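Local coordinates for protein glutathione peroxidase (Hypocrea jecorina, PDB 6VPD) that probably reduces hydroperoxides to alcohols with electrons from thioredoxin, as a peroxidase of the glutathione peroxidase family, at residues K79-D84 with A186-A191; F30-P35 with Y135-K140; S72-I77 with V116-M121. One frame throughout, in Å; residues are numbered along the deposited sequence.

Contact 1: K79-D84 with A186-A191; sequences KEYPDD and AIKQPA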
ATOM      1  N   LYS A  79      23.497 -13.547   8.480  1.00 53.05           N
ATOM      2  CA  LYS A  79      24.307 -13.937   9.629  1.00 52.82           C
ATOM      3  C   LYS A  79      23.871 -15.296  10.172  1.00 51.87           C
ATOM      4  O   LYS A  79      24.661 -16.244  10.219  1.00 53.88           O
ATOM      5  CB  LYS A  79      24.217 -12.864  10.717  1.00 51.94           C
ATOM      6  CG  LYS A  79      24.724 -11.486  10.286  1.00 59.02           C
ATOM      7  CD  LYS A  79      24.402 -10.402  11.331  1.00 62.15           C
ATOM      8  CE  LYS A  79      25.036  -9.052  10.967  1.00 62.61           C
ATOM      9  NZ  LYS A  79      24.708  -7.975  11.957  1.00 63.34           N
ATOM     10  N   GLU A  80      22.603 -15.399  10.585  1.00 50.08           N
ATOM     11  CA  GLU A  80      22.054 -16.650  11.105  1.00 50.27           C
ATOM     12  C   GLU A  80      22.268 -17.827  10.153  1.00 47.16           C
ATOM     13  O   GLU A  80      22.583 -18.935  10.591  1.00 42.51           O
ATOM     14  CB  GLU A  80      20.558 -16.485  11.372  1.00 51.16           C
ATOM     15  CG  GLU A  80      20.194 -15.323  12.266  1.00 52.20           C
ATOM     16  CD  GLU A  80      19.196 -15.721  13.334  1.00 65.20           C
ATOM     17  OE1 GLU A  80      19.645 -16.129  14.429  1.00 68.72           O
ATOM     18  OE2 GLU A  80      17.970 -15.635  13.082  1.00 68.13           O
ATOM     19  N   TYR A  81      22.091 -17.609   8.851  1.00 50.36           N
ATOM     20  CA  TYR A  81      21.988 -18.690   7.869  1.00 48.10           C
ATOM     21  C   TYR A  81      22.680 -18.278   6.589  1.00 50.86           C
ATOM     22  O   TYR A  81      22.030 -18.012   5.572  1.00 50.51           O
ATOM     23  CB  TYR A  81      20.527 -19.031   7.581  1.00 45.73           C
ATOM     24  CG  TYR A  81      19.811 -19.591   8.756  1.00 43.05           C
ATOM     25  CD1 TYR A  81      20.002 -20.918   9.144  1.00 39.66           C
ATOM     26  CD2 TYR A  81      18.951 -18.800   9.487  1.00 35.70           C
ATOM     27  CE1 TYR A  81      19.345 -21.430  10.237  1.00 38.11           C
ATOM     28  CE2 TYR A  81      18.292 -19.292  10.568  1.00 39.10           C
ATOM     29  CZ  TYR A  81      18.482 -20.608  10.942  1.00 40.65           C
ATOM     30  OH  TYR A  81      17.801 -21.085  12.035  1.00 41.19           O
ATOM     31  N   PRO A  82      24.007 -18.230   6.594  1.00 51.84           N
ATOM     32  CA  PRO A  82      24.722 -17.725   5.413  1.00 51.03           C
ATOM     33  C   PRO A  82      24.516 -18.634   4.208  1.00 51.78           C
ATOM     34  O   PRO A  82      24.630 -19.860   4.309  1.00 59.52           O
ATOM     35  CB  PRO A  82      26.186 -17.693   5.874  1.00 54.16           C
ATOM     36  CG  PRO A  82      26.264 -18.698   6.993  1.00 48.65           C
ATOM     37  CD  PRO A  82      24.919 -18.620   7.685  1.00 48.96           C
ATOM     38  N   ASP A  83      24.194 -18.014   3.066  1.00 53.18           N
ATOM     39  CA  ASP A  83      23.958 -18.680   1.783  1.00 54.57           C
ATOM     40  C   ASP A  83      22.588 -19.352   1.723  1.00 54.46           C
ATOM     41  O   ASP A  83      22.181 -19.849   0.661  1.00 53.91           O
ATOM     42  CB  ASP A  83      25.045 -19.722   1.481  1.00 66.29           C
ATOM     43  CG  ASP A  83      26.368 -19.103   1.029  1.00 69.13           C
ATOM     44  OD1 ASP A  83      26.581 -17.878   1.221  1.00 62.67           O
ATOM     45  OD2 ASP A  83      27.206 -19.879   0.507  1.00 69.61           O
ATOM     46  N   ASP A  84      21.863 -19.379   2.847  1.00 50.15           N
ATOM     47  CA  ASP A  84      20.558 -20.038   2.866  1.00 51.31           C
ATOM     48  C   ASP A  84      19.481 -19.261   2.130  1.00 46.94           C
ATOM     49  O   ASP A  84      18.460 -19.859   1.766  1.00 46.96           O
ATOM     50  CB  ASP A  84      20.085 -20.257   4.297  1.00 48.56           C
ATOM     51  CG  ASP A  84      20.770 -21.408   4.954  1.00 52.15           C
ATOM     52  OD1 ASP A  84      20.295 -22.545   4.733  1.00 49.00           O
ATOM     53  OD2 ASP A  84      21.779 -21.176   5.674  1.00 57.90           O
ATOM     54  N   ALA A 186      10.994 -21.354   6.379  1.00 39.71           N
ATOM     55  CA  ALA A 186      11.330 -21.936   5.085  1.00 36.28           C
ATOM     56  C   ALA A 186      12.758 -22.462   5.088  1.00 42.42           C
ATOM     57  O   ALA A 186      13.025 -23.507   4.485  1.00 41.15           O
ATOM     58  CB  ALA A 186      11.124 -20.934   3.954  1.00 31.45           C
ATOM     59  N   ILE A 187      13.667 -21.799   5.821  1.00 40.49           N
ATOM     60  CA  ILE A 187      15.073 -22.206   5.832  1.00 42.55           C
ATOM     61  C   ILE A 187      15.260 -23.511   6.607  1.00 41.85           C
ATOM     62  O   ILE A 187      16.004 -24.404   6.176  1.00 34.39           O
ATOM     63  CB  ILE A 187      15.955 -21.073   6.398  1.00 39.58           C
ATOM     64  CG1 ILE A 187      16.054 -19.921   5.401  1.00 37.40           C
ATOM     65  CG2 ILE A 187      17.363 -21.589   6.772  1.00 38.06           C
ATOM     66  CD1 ILE A 187      16.716 -18.699   5.982  1.00 38.60           C
ATOM     67  N   LYS A 188      14.608 -23.645   7.769  1.00 40.81           N
ATOM     68  CA  LYS A 188      14.769 -24.876   8.543  1.00 39.52           C
ATOM     69  C   LYS A 188      14.166 -26.094   7.847  1.00 38.97           C
ATOM     70  O   LYS A 188      14.458 -27.221   8.251  1.00 39.70           O
ATOM     71  CB  LYS A 188      14.147 -24.731   9.927  1.00 35.14           C
ATOM     72  CG  LYS A 188      14.761 -23.665  10.809  1.00 31.87           C
ATOM     73  CD  LYS A 188      13.987 -23.612  12.116  1.00 32.66           C
ATOM     74  CE  LYS A 188      14.799 -22.989  13.211  1.00 39.07           C
ATOM     75  NZ  LYS A 188      15.262 -21.636  12.795  1.00 49.97           N
ATOM     76  N   GLN A 189      13.350 -25.897   6.821  1.00 40.13           N
ATOM     77  CA  GLN A 189      12.736 -26.962   6.035  1.00 43.22           C
ATOM     78  C   GLN A 189      13.746 -27.521   5.035  1.00 41.70           C
ATOM     79  O   GLN A 189      14.450 -26.754   4.375  1.00 45.09           O
ATOM     80  CB  GLN A 189      11.509 -26.429   5.274  1.00 44.33           C
ATOM     81  CG  GLN A 189      10.234 -26.377   6.075  1.00 46.54           C
ATOM     82  CD  GLN A 189       9.681 -27.764   6.356  1.00 61.48           C
ATOM     83  OE1 GLN A 189       9.730 -28.662   5.503  1.00 58.00           O
ATOM     84  NE2 GLN A 189       9.153 -27.948   7.559  1.00 63.28           N
ATOM     85  N   PRO A 190      13.844 -28.836   4.888  1.00 41.54           N
ATOM     86  CA  PRO A 190      14.739 -29.376   3.862  1.00 41.54           C
ATOM     87  C   PRO A 190      14.135 -29.208   2.477  1.00 43.87           C
ATOM     88  O   PRO A 190      12.914 -29.162   2.317  1.00 47.18           O
ATOM     89  CB  PRO A 190      14.866 -30.854   4.244  1.00 44.64           C
ATOM     90  CG  PRO A 190      13.621 -31.155   5.000  1.00 36.54           C
ATOM     91  CD  PRO A 190      13.237 -29.895   5.717  1.00 39.17           C
ATOM     92  N   ALA A 191      15.011 -29.095   1.474  1.00 40.95           N
ATOM     93  CA  ALA A 191      14.593 -29.152   0.080  1.00 46.67           C
ATOM     94  C   ALA A 191      14.248 -30.593  -0.309  1.00 59.61           C
ATOM     95  O   ALA A 191      14.688 -31.545   0.343  1.00 59.20           O
ATOM     96  CB  ALA A 191      15.702 -28.625  -0.826  1.00 43.16           C
TER
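Tyr81 lays its ring against Ile187 and receives a hydrogen bond from Lys188, joining the ends of two helices that pack on the same side of the sheet in this thioredoxin fold. Ile187 is the apolar centre of the contact. Its methyl CG2 stands opposite the backbone N, with CG1 beside that N (chi1 -72°), and this places CG2 over one face of the Tyr81 ring as a CH-pi contact. The methyl lies 3.9 Å from the ring centroid but off centre, so that Tyr81 CD1 is the ring atom nearest to Ile187 CG2, at 3.6 Å. Ile187 CD1 adds looser contacts beside it, with Tyr81 CB and Asp84 CB. At the far end of the ring, the Lys188 chain runs extended until a last bend (chi4 56°) turns the ammonium to the phenol; Lys188 NZ donates to Tyr81 OH over 2.7 Å, the two side chains meeting at about a right angle. Tyr81 is the first residue beyond helix 64-80 and starts a type II turn closed by Asp84 N to Tyr81 O, 3.1 Å. The turn brings Asp84 back over Ile187, with Asp84 OD1 3.7 Å from Ile187 CG2. That carboxylate is held from outside the two segments: Arg162 NH2 makes a salt bridge with Asp84 OD1 and also a hydrogen bond to the backbone O of Ile187.

Contact 2: F30-P35 with Y135-K140; sequences FDFKVP and YKWLKK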
ATOM      1  N   PHE A  30      12.483 -22.131  -9.764  1.00 33.59           N
ATOM      2  CA  PHE A  30      13.823 -22.272 -10.326  1.00 41.80           C
ATOM      3  C   PHE A  30      13.827 -22.716 -11.799  1.00 41.08           C
ATOM      4  O   PHE A  30      14.917 -22.842 -12.380  1.00 42.17           O
ATOM      5  CB  PHE A  30      14.637 -23.233  -9.452  1.00 41.54           C
ATOM      6  CG  PHE A  30      14.603 -22.892  -7.967  1.00 39.84           C
ATOM      7  CD1 PHE A  30      15.301 -21.797  -7.466  1.00 37.90           C
ATOM      8  CD2 PHE A  30      13.873 -23.673  -7.076  1.00 37.55           C
ATOM      9  CE1 PHE A  30      15.268 -21.493  -6.104  1.00 35.45           C
ATOM     10  CE2 PHE A  30      13.837 -23.374  -5.721  1.00 34.45           C
ATOM     11  CZ  PHE A  30      14.539 -22.284  -5.237  1.00 34.87           C
ATOM     12  N   ASP A  31      12.657 -22.926 -12.421  1.00 38.43           N
ATOM     13  CA  ASP A  31      12.577 -23.130 -13.867  1.00 40.60           C
ATOM     14  C   ASP A  31      12.801 -21.841 -14.662  1.00 40.66           C
ATOM     15  O   ASP A  31      12.997 -21.905 -15.882  1.00 35.62           O
ATOM     16  CB  ASP A  31      11.206 -23.721 -14.269  1.00 44.89           C
ATOM     17  CG  ASP A  31      10.982 -25.154 -13.748  1.00 54.97           C
ATOM     18  OD1 ASP A  31      11.973 -25.785 -13.330  1.00 59.28           O
ATOM     19  OD2 ASP A  31       9.822 -25.648 -13.758  1.00 45.43           O
ATOM     20  N   PHE A  32      12.769 -20.676 -14.023  1.00 39.85           N
ATOM     21  CA  PHE A  32      12.679 -19.443 -14.791  1.00 34.95           C
ATOM     22  C   PHE A  32      14.059 -18.836 -15.011  1.00 36.40           C
ATOM     23  O   PHE A  32      15.011 -19.116 -14.282  1.00 44.57           O
ATOM     24  CB  PHE A  32      11.779 -18.435 -14.091  1.00 32.92           C
ATOM     25  CG  PHE A  32      10.312 -18.699 -14.259  1.00 34.59           C
ATOM     26  CD1 PHE A  32       9.637 -19.513 -13.369  1.00 30.60           C
ATOM     27  CD2 PHE A  32       9.595 -18.103 -15.303  1.00 33.16           C
ATOM     28  CE1 PHE A  32       8.281 -19.754 -13.530  1.00 33.99           C
ATOM     29  CE2 PHE A  32       8.245 -18.330 -15.461  1.00 25.28           C
ATOM     30  CZ  PHE A  32       7.586 -19.155 -14.574  1.00 30.59           C
ATOM     31  N   LYS A  33      14.151 -18.013 -16.050  1.00 33.95           N
ATOM     32  CA  LYS A  33      15.322 -17.203 -16.353  1.00 38.53           C
ATOM     33  C   LYS A  33      14.893 -15.743 -16.344  1.00 37.51           C
ATOM     34  O   LYS A  33      13.768 -15.421 -16.733  1.00 34.55           O
ATOM     35  CB  LYS A  33      15.933 -17.561 -17.724  1.00 39.12           C
ATOM     36  CG  LYS A  33      16.392 -18.998 -17.872  1.00 36.70           C
ATOM     37  CD  LYS A  33      15.251 -19.898 -18.363  1.00 36.79           C
ATOM     38  CE  LYS A  33      15.697 -21.363 -18.434  1.00 47.01           C
ATOM     39  NZ  LYS A  33      14.779 -22.199 -19.282  1.00 54.93           N
ATOM     40  N   VAL A  34      15.781 -14.867 -15.889  1.00 40.94           N
ATOM     41  CA  VAL A  34      15.494 -13.437 -15.763  1.00 40.66           C
ATOM     42  C   VAL A  34      16.740 -12.658 -16.150  1.00 47.40           C
ATOM     43  O   VAL A  34      17.868 -13.169 -16.051  1.00 49.55           O
ATOM     44  CB  VAL A  34      15.070 -13.066 -14.326  1.00 40.65           C
ATOM     45  CG1 VAL A  34      13.737 -13.702 -13.944  1.00 37.98           C
ATOM     46  CG2 VAL A  34      16.152 -13.497 -13.358  1.00 38.83           C
ATOM     47  N   PRO A  35      16.581 -11.404 -16.575  1.00 47.46           N
ATOM     48  CA  PRO A  35      17.759 -10.577 -16.866  1.00 52.17           C
ATOM     49  C   PRO A  35      18.293  -9.913 -15.611  1.00 50.39           C
ATOM     50  O   PRO A  35      17.531  -9.414 -14.779  1.00 48.67           O
ATOM     51  CB  PRO A  35      17.215  -9.529 -17.839  1.00 54.52           C
ATOM     52  CG  PRO A  35      15.816  -9.314 -17.333  1.00 52.36           C
ATOM     53  CD  PRO A  35      15.328 -10.680 -16.861  1.00 46.26           C
ATOM     54  N   TYR A 135       6.704 -13.146 -13.362  1.00 31.10           N
ATOM     55  CA  TYR A 135       5.654 -12.508 -12.574  1.00 32.84           C
ATOM     56  C   TYR A 135       4.263 -12.988 -12.962  1.00 36.79           C
ATOM     57  O   TYR A 135       3.366 -13.009 -12.109  1.00 38.97           O
ATOM     58  CB  TYR A 135       5.737 -10.987 -12.691  1.00 35.37           C
ATOM     59  CG  TYR A 135       6.560 -10.438 -11.573  1.00 29.09           C
ATOM     60  CD1 TYR A 135       5.978 -10.110 -10.373  1.00 26.09           C
ATOM     61  CD2 TYR A 135       7.938 -10.339 -11.689  1.00 31.02           C
ATOM     62  CE1 TYR A 135       6.729  -9.644  -9.321  1.00 28.98           C
ATOM     63  CE2 TYR A 135       8.710  -9.874 -10.632  1.00 33.94           C
ATOM     64  CZ  TYR A 135       8.093  -9.523  -9.453  1.00 31.12           C
ATOM     65  OH  TYR A 135       8.837  -9.064  -8.399  1.00 31.26           O
ATOM     66  N   LYS A 136       4.048 -13.371 -14.224  1.00 32.62           N
ATOM     67  CA  LYS A 136       2.781 -14.013 -14.552  1.00 32.81           C
ATOM     68  C   LYS A 136       2.588 -15.281 -13.721  1.00 36.35           C
ATOM     69  O   LYS A 136       1.494 -15.541 -13.203  1.00 36.25           O
ATOM     70  CB  LYS A 136       2.715 -14.308 -16.047  1.00 33.18           C
ATOM     71  CG  LYS A 136       2.545 -13.053 -16.898  1.00 36.22           C
ATOM     72  CD  LYS A 136       2.284 -13.385 -18.356  1.00 35.38           C
ATOM     73  CE  LYS A 136       2.358 -12.107 -19.227  1.00 44.84           C
ATOM     74  NZ  LYS A 136       2.095 -12.378 -20.670  1.00 48.34           N
ATOM     75  N   TRP A 137       3.659 -16.048 -13.525  1.00 31.81           N
ATOM     76  CA  TRP A 137       3.571 -17.251 -12.709  1.00 31.91           C
ATOM     77  C   TRP A 137       3.379 -16.918 -11.229  1.00 34.60           C
ATOM     78  O   TRP A 137       2.485 -17.472 -10.577  1.00 36.38           O
ATOM     79  CB  TRP A 137       4.820 -18.101 -12.927  1.00 33.49           C
ATOM     80  CG  TRP A 137       4.854 -19.364 -12.140  1.00 34.27           C
ATOM     81  CD1 TRP A 137       4.232 -20.545 -12.444  1.00 31.04           C
ATOM     82  CD2 TRP A 137       5.572 -19.588 -10.920  1.00 34.15           C
ATOM     83  NE1 TRP A 137       4.524 -21.486 -11.491  1.00 41.14           N
ATOM     84  CE2 TRP A 137       5.342 -20.924 -10.542  1.00 40.19           C
ATOM     85  CE3 TRP A 137       6.402 -18.796 -10.124  1.00 30.96           C
ATOM     86  CZ2 TRP A 137       5.904 -21.478  -9.395  1.00 32.78           C
ATOM     87  CZ3 TRP A 137       6.937 -19.339  -8.981  1.00 31.02           C
ATOM     88  CH2 TRP A 137       6.690 -20.663  -8.628  1.00 31.08           C
ATOM     89  N   LEU A 138       4.218 -16.021 -10.674  1.00 30.09           N
ATOM     90  CA  LEU A 138       4.093 -15.645  -9.263  1.00 32.98           C
ATOM     91  C   LEU A 138       2.678 -15.185  -8.916  1.00 32.45           C
ATOM     92  O   LEU A 138       2.159 -15.502  -7.844  1.00 28.47           O
ATOM     93  CB  LEU A 138       5.089 -14.533  -8.909  1.00 30.49           C
ATOM     94  CG  LEU A 138       6.571 -14.897  -8.768  1.00 34.08           C
ATOM     95  CD1 LEU A 138       7.387 -13.674  -8.418  1.00 28.86           C
ATOM     96  CD2 LEU A 138       6.810 -15.994  -7.756  1.00 28.61           C
ATOM     97  N   LYS A 139       2.035 -14.443  -9.820  1.00 35.30           N
ATOM     98  CA  LYS A 139       0.740 -13.842  -9.509  1.00 34.47           C
ATOM     99  C   LYS A 139      -0.379 -14.885  -9.488  1.00 37.88           C
ATOM    100  O   LYS A 139      -1.197 -14.890  -8.561  1.00 36.81           O
ATOM    101  CB  LYS A 139       0.459 -12.711 -10.505  1.00 33.23           C
ATOM    102  CG  LYS A 139       1.169 -11.380 -10.136  1.00 33.02           C
ATOM    103  CD  LYS A 139       1.634 -10.583 -11.349  1.00 33.33           C
ATOM    104  CE  LYS A 139       0.504 -10.028 -12.162  1.00 36.44           C
ATOM    105  NZ  LYS A 139       0.959  -9.726 -13.537  1.00 37.79           N
ATOM    106  N   LYS A 140      -0.424 -15.777 -10.492  1.00 35.19           N
ATOM    107  CA  LYS A 140      -1.353 -16.907 -10.480  1.00 35.58           C
ATOM    108  C   LYS A 140      -1.117 -17.810  -9.283  1.00 37.14           C
ATOM    109  O   LYS A 140      -2.071 -18.265  -8.642  1.00 38.44           O
ATOM    110  CB  LYS A 140      -1.210 -17.745 -11.758  1.00 43.53           C
ATOM    111  CG  LYS A 140      -1.679 -17.068 -13.036  1.00 49.74           C
ATOM    112  CD  LYS A 140      -3.186 -16.905 -13.049  1.00 56.95           C
ATOM    113  CE  LYS A 140      -3.654 -16.155 -14.277  1.00 59.04           C
ATOM    114  NZ  LYS A 140      -5.090 -15.785 -14.173  1.00 64.22           N
TER
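Phe32 points the far end of its ring at Trp137 CB and the adjoining CG-CD2 side of the indole. The two planes are inclined at 46°, too far from parallel for a stack and too far from perpendicular for an edge-to-face pair. The ring of Phe32 lies closest to the five-membered ring of Trp137, their centroids 5.2 Å apart. Two atoms of the phenyl rim do the touching. Phe32 CE1 sits over one face of the indole, displaced toward its border, 3.7 Å from Trp137 CG and almost as near to CD2. Phe32 CZ also touches Trp137 CG, but is nearest to the stem of the side chain, 3.4 Å from Trp137 CB. In Trp137 the indole extends directly opposite the backbone N (chi1 180°), which swings it off helix 133-141 along the side facing Phe32 and presents CB and the ring face together. No polar bond joins the segments; shape and apolar surface carry the contact. Phe32 also rests on Pro133 and Leu134 in the preceding turn of the helix, while the indole touches Thr27 and Val166. Backbone bonds from Phe32 to Leu44 and from Val34 to Val42 tie the 30-35 segment to its partner strand. The arrangement thus packs the N-terminal beta-hairpin, strands 33-35 and 41-43, against helix 133-141, a hairpin that glutathione peroxidases place ahead of the thioredoxin-fold core.

Contact 3: S72-I77 with V116-M121; sequences SVYQAI and VTFPVM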
ATOM      1  N   SER A  72      18.108  -4.727   5.792  1.00 45.66           N
ATOM      2  CA  SER A  72      18.266  -5.141   7.181  1.00 45.50           C
ATOM      3  C   SER A  72      17.863  -6.602   7.392  1.00 46.44           C
ATOM      4  O   SER A  72      18.593  -7.367   8.026  1.00 50.99           O
ATOM      5  CB  SER A  72      17.462  -4.204   8.083  1.00 46.48           C
ATOM      6  OG  SER A  72      17.354  -4.717   9.397  1.00 48.30           O
ATOM      7  N   VAL A  73      16.702  -7.009   6.875  1.00 51.51           N
ATOM      8  CA  VAL A  73      16.295  -8.412   6.971  1.00 49.42           C
ATOM      9  C   VAL A  73      17.295  -9.319   6.257  1.00 42.85           C
ATOM     10  O   VAL A  73      17.528 -10.455   6.678  1.00 44.32           O
ATOM     11  CB  VAL A  73      14.865  -8.586   6.413  1.00 49.74           C
ATOM     12  CG1 VAL A  73      14.402 -10.038   6.533  1.00 50.90           C
ATOM     13  CG2 VAL A  73      13.903  -7.680   7.145  1.00 49.53           C
ATOM     14  N   TYR A  74      17.922  -8.827   5.193  1.00 46.85           N
ATOM     15  CA  TYR A  74      18.875  -9.635   4.430  1.00 47.52           C
ATOM     16  C   TYR A  74      20.201  -9.793   5.154  1.00 52.39           C
ATOM     17  O   TYR A  74      20.838 -10.845   5.056  1.00 56.24           O
ATOM     18  CB  TYR A  74      19.122  -9.004   3.067  1.00 44.39           C
ATOM     19  CG  TYR A  74      20.144  -9.720   2.224  1.00 44.99           C
ATOM     20  CD1 TYR A  74      19.911 -11.012   1.758  1.00 39.92           C
ATOM     21  CD2 TYR A  74      21.325  -9.087   1.851  1.00 48.48           C
ATOM     22  CE1 TYR A  74      20.832 -11.655   0.963  1.00 40.36           C
ATOM     23  CE2 TYR A  74      22.251  -9.720   1.053  1.00 45.92           C
ATOM     24  CZ  TYR A  74      22.004 -11.000   0.610  1.00 45.51           C
ATOM     25  OH  TYR A  74      22.938 -11.625  -0.181  1.00 48.51           O
ATOM     26  N   GLN A  75      20.671  -8.741   5.833  1.00 56.14           N
ATOM     27  CA  GLN A  75      21.876  -8.897   6.641  1.00 54.25           C
ATOM     28  C   GLN A  75      21.625  -9.851   7.800  1.00 52.79           C
ATOM     29  O   GLN A  75      22.414 -10.772   8.032  1.00 54.40           O
ATOM     30  CB  GLN A  75      22.378  -7.545   7.154  1.00 50.27           C
ATOM     31  CG  GLN A  75      22.716  -6.536   6.085  1.00 49.76           C
ATOM     32  CD  GLN A  75      23.906  -6.934   5.227  1.00 60.50           C
ATOM     33  OE1 GLN A  75      24.487  -8.009   5.390  1.00 67.35           O
ATOM     34  NE2 GLN A  75      24.277  -6.059   4.299  1.00 70.86           N
ATOM     35  N   ALA A  76      20.528  -9.638   8.538  1.00 46.83           N
ATOM     36  CA  ALA A  76      20.137 -10.496   9.647  1.00 40.83           C
ATOM     37  C   ALA A  76      20.220 -11.964   9.251  1.00 52.60           C
ATOM     38  O   ALA A  76      21.136 -12.679   9.670  1.00 53.52           O
ATOM     39  CB  ALA A  76      18.723 -10.153  10.105  1.00 41.27           C
ATOM     40  N   ILE A  77      19.295 -12.412   8.399  1.00 50.58           N
ATOM     41  CA  ILE A  77      19.238 -13.818   8.021  1.00 47.38           C
ATOM     42  C   ILE A  77      20.539 -14.290   7.372  1.00 49.35           C
ATOM     43  O   ILE A  77      20.885 -15.473   7.464  1.00 52.16           O
ATOM     44  CB  ILE A  77      18.014 -14.034   7.115  1.00 48.08           C
ATOM     45  CG1 ILE A  77      16.747 -13.693   7.895  1.00 43.02           C
ATOM     46  CG2 ILE A  77      17.951 -15.465   6.594  1.00 45.17           C
ATOM     47  CD1 ILE A  77      15.575 -13.407   7.007  1.00 46.39           C
ATOM     48  N   VAL A 116      21.859  -1.137  -1.116  1.00 66.04           N
ATOM     49  CA  VAL A 116      21.541  -2.515  -0.786  1.00 62.03           C
ATOM     50  C   VAL A 116      22.677  -3.398  -1.280  1.00 57.50           C
ATOM     51  O   VAL A 116      23.462  -3.009  -2.143  1.00 66.83           O
ATOM     52  CB  VAL A 116      20.193  -2.976  -1.387  1.00 55.49           C
ATOM     53  CG1 VAL A 116      19.147  -1.884  -1.246  1.00 60.84           C
ATOM     54  CG2 VAL A 116      20.365  -3.399  -2.834  1.00 51.77           C
ATOM     55  N   THR A 117      22.760  -4.603  -0.715  1.00 56.93           N
ATOM     56  CA  THR A 117      23.783  -5.563  -1.116  1.00 61.21           C
ATOM     57  C   THR A 117      23.241  -6.793  -1.836  1.00 56.61           C
ATOM     58  O   THR A 117      24.018  -7.473  -2.509  1.00 58.93           O
ATOM     59  CB  THR A 117      24.597  -6.025   0.104  1.00 61.12           C
ATOM     60  OG1 THR A 117      23.708  -6.356   1.177  1.00 61.40           O
ATOM     61  CG2 THR A 117      25.542  -4.926   0.564  1.00 53.95           C
ATOM     62  N   PHE A 118      21.941  -7.092  -1.722  1.00 53.66           N
ATOM     63  CA  PHE A 118      21.373  -8.239  -2.415  1.00 45.89           C
ATOM     64  C   PHE A 118      21.314  -7.969  -3.910  1.00 46.24           C
ATOM     65  O   PHE A 118      21.320  -6.812  -4.342  1.00 48.62           O
ATOM     66  CB  PHE A 118      19.976  -8.571  -1.887  1.00 43.89           C
ATOM     67  CG  PHE A 118      19.055  -7.389  -1.775  1.00 44.40           C
ATOM     68  CD1 PHE A 118      18.329  -6.950  -2.873  1.00 40.07           C
ATOM     69  CD2 PHE A 118      18.883  -6.741  -0.551  1.00 46.65           C
ATOM     70  CE1 PHE A 118      17.465  -5.865  -2.767  1.00 44.36           C
ATOM     71  CE2 PHE A 118      18.025  -5.660  -0.431  1.00 45.28           C
ATOM     72  CZ  PHE A 118      17.313  -5.218  -1.543  1.00 48.64           C
ATOM     73  N   PRO A 119      21.276  -9.025  -4.723  1.00 40.28           N
ATOM     74  CA  PRO A 119      21.224  -8.830  -6.179  1.00 38.84           C
ATOM     75  C   PRO A 119      19.993  -8.032  -6.594  1.00 46.53           C
ATOM     76  O   PRO A 119      18.861  -8.346  -6.211  1.00 45.55           O
ATOM     77  CB  PRO A 119      21.179 -10.261  -6.735  1.00 38.21           C
ATOM     78  CG  PRO A 119      21.757 -11.127  -5.624  1.00 44.46           C
ATOM     79  CD  PRO A 119      21.379 -10.446  -4.341  1.00 42.94           C
ATOM     80  N   VAL A 120      20.224  -6.996  -7.396  1.00 46.94           N
ATOM     81  CA  VAL A 120      19.158  -6.241  -8.045  1.00 49.65           C
ATOM     82  C   VAL A 120      19.228  -6.519  -9.543  1.00 50.17           C
ATOM     83  O   VAL A 120      20.305  -6.450 -10.148  1.00 49.49           O
ATOM     84  CB  VAL A 120      19.266  -4.739  -7.737  1.00 44.93           C
ATOM     85  CG1 VAL A 120      18.490  -3.935  -8.746  1.00 42.85           C
ATOM     86  CG2 VAL A 120      18.756  -4.466  -6.321  1.00 46.65           C
ATOM     87  N   MET A 121      18.084  -6.838 -10.139  1.00 46.09           N
ATOM     88  CA  MET A 121      18.041  -7.460 -11.451  1.00 48.39           C
ATOM     89  C   MET A 121      17.677  -6.446 -12.535  1.00 49.90           C
ATOM     90  O   MET A 121      17.451  -5.257 -12.279  1.00 50.03           O
ATOM     91  CB  MET A 121      17.059  -8.640 -11.430  1.00 44.28           C
ATOM     92  CG  MET A 121      17.491  -9.764 -10.492  1.00 43.62           C
ATOM     93  SD  MET A 121      18.921 -10.646 -11.158  1.00 57.66           S
ATOM     94  CE  MET A 121      19.470 -11.623  -9.767  1.00 49.69           C
TER
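Thr117, which meets Tyr74 and Gln75 across the contact, is held to helix 64-80 by a sound bond from its backbone: Thr117 N donates to Glu71 OE2, one turn before Gln75. The helix is the crossover of the beta-alpha-beta unit of the thioredoxin fold, connecting the parallel strands 51-58 and 85-92, and the 116-121 segment runs past its flank. Gln75 NE2 comes within 3.2 Å of Thr117 OG1, but the approach is badly angled and does not count as a hydrogen bond; the pair is best read as a polar contact. Tyr74 carries the apolar half of the contact. With CG opposite the backbone N (chi1 177°), its ring leaves the helix toward Phe118 and meets the loop in two ways. At its rim, Thr117 OG1 lies in the ring plane, 3.7 Å from Tyr74 CE2. Over one face stands Phe118 CB, 3.9 Å from the ring centroid and only 11° from the normal, a well-centred CH-pi contact. The Phe118 ring continues from this CB and turns its edge toward the face of the Tyr74 ring, in a T-shaped (edge-to-face) pair with planes at 85° and centroids 5.9 Å apart. Val116 CG2 lies over a face of the Phe118 ring from within the same segment. Both aromatic side chains also touch Val87, so helix, loop and strand 85-92 meet here, and backbone bonds from Pro119 and Met121 to Gly89 keep the loop alongside that strand. Within the aromatic pair, the closest approach of ring to ring is between Phe118 CD2 and Tyr74 CD2, at 4.2 Å.

Overall arrangement
From the N terminus the chain passes 30-35, then 72-77 and 79-84 on and just beyond helix 64-80, then 116-121, 135-140 and finally 186-191. Contact 3 closes first, bringing the loop after strand 85-92 back to that helix; contact 2 closes a wider loop that encloses it and ties the N-terminal hairpin to helix 133-141. Contact 1 crosses both, joining the end of helix 64-80 to the C-terminal helix 176-188. Contacts 1 and 3 meet where Ile187 CD1 packs 3.5 Å from Ile77 CG2. Contacts 2 and 3 lie on opposite sides of the chain's centre, yet touch through Pro35 and Met121.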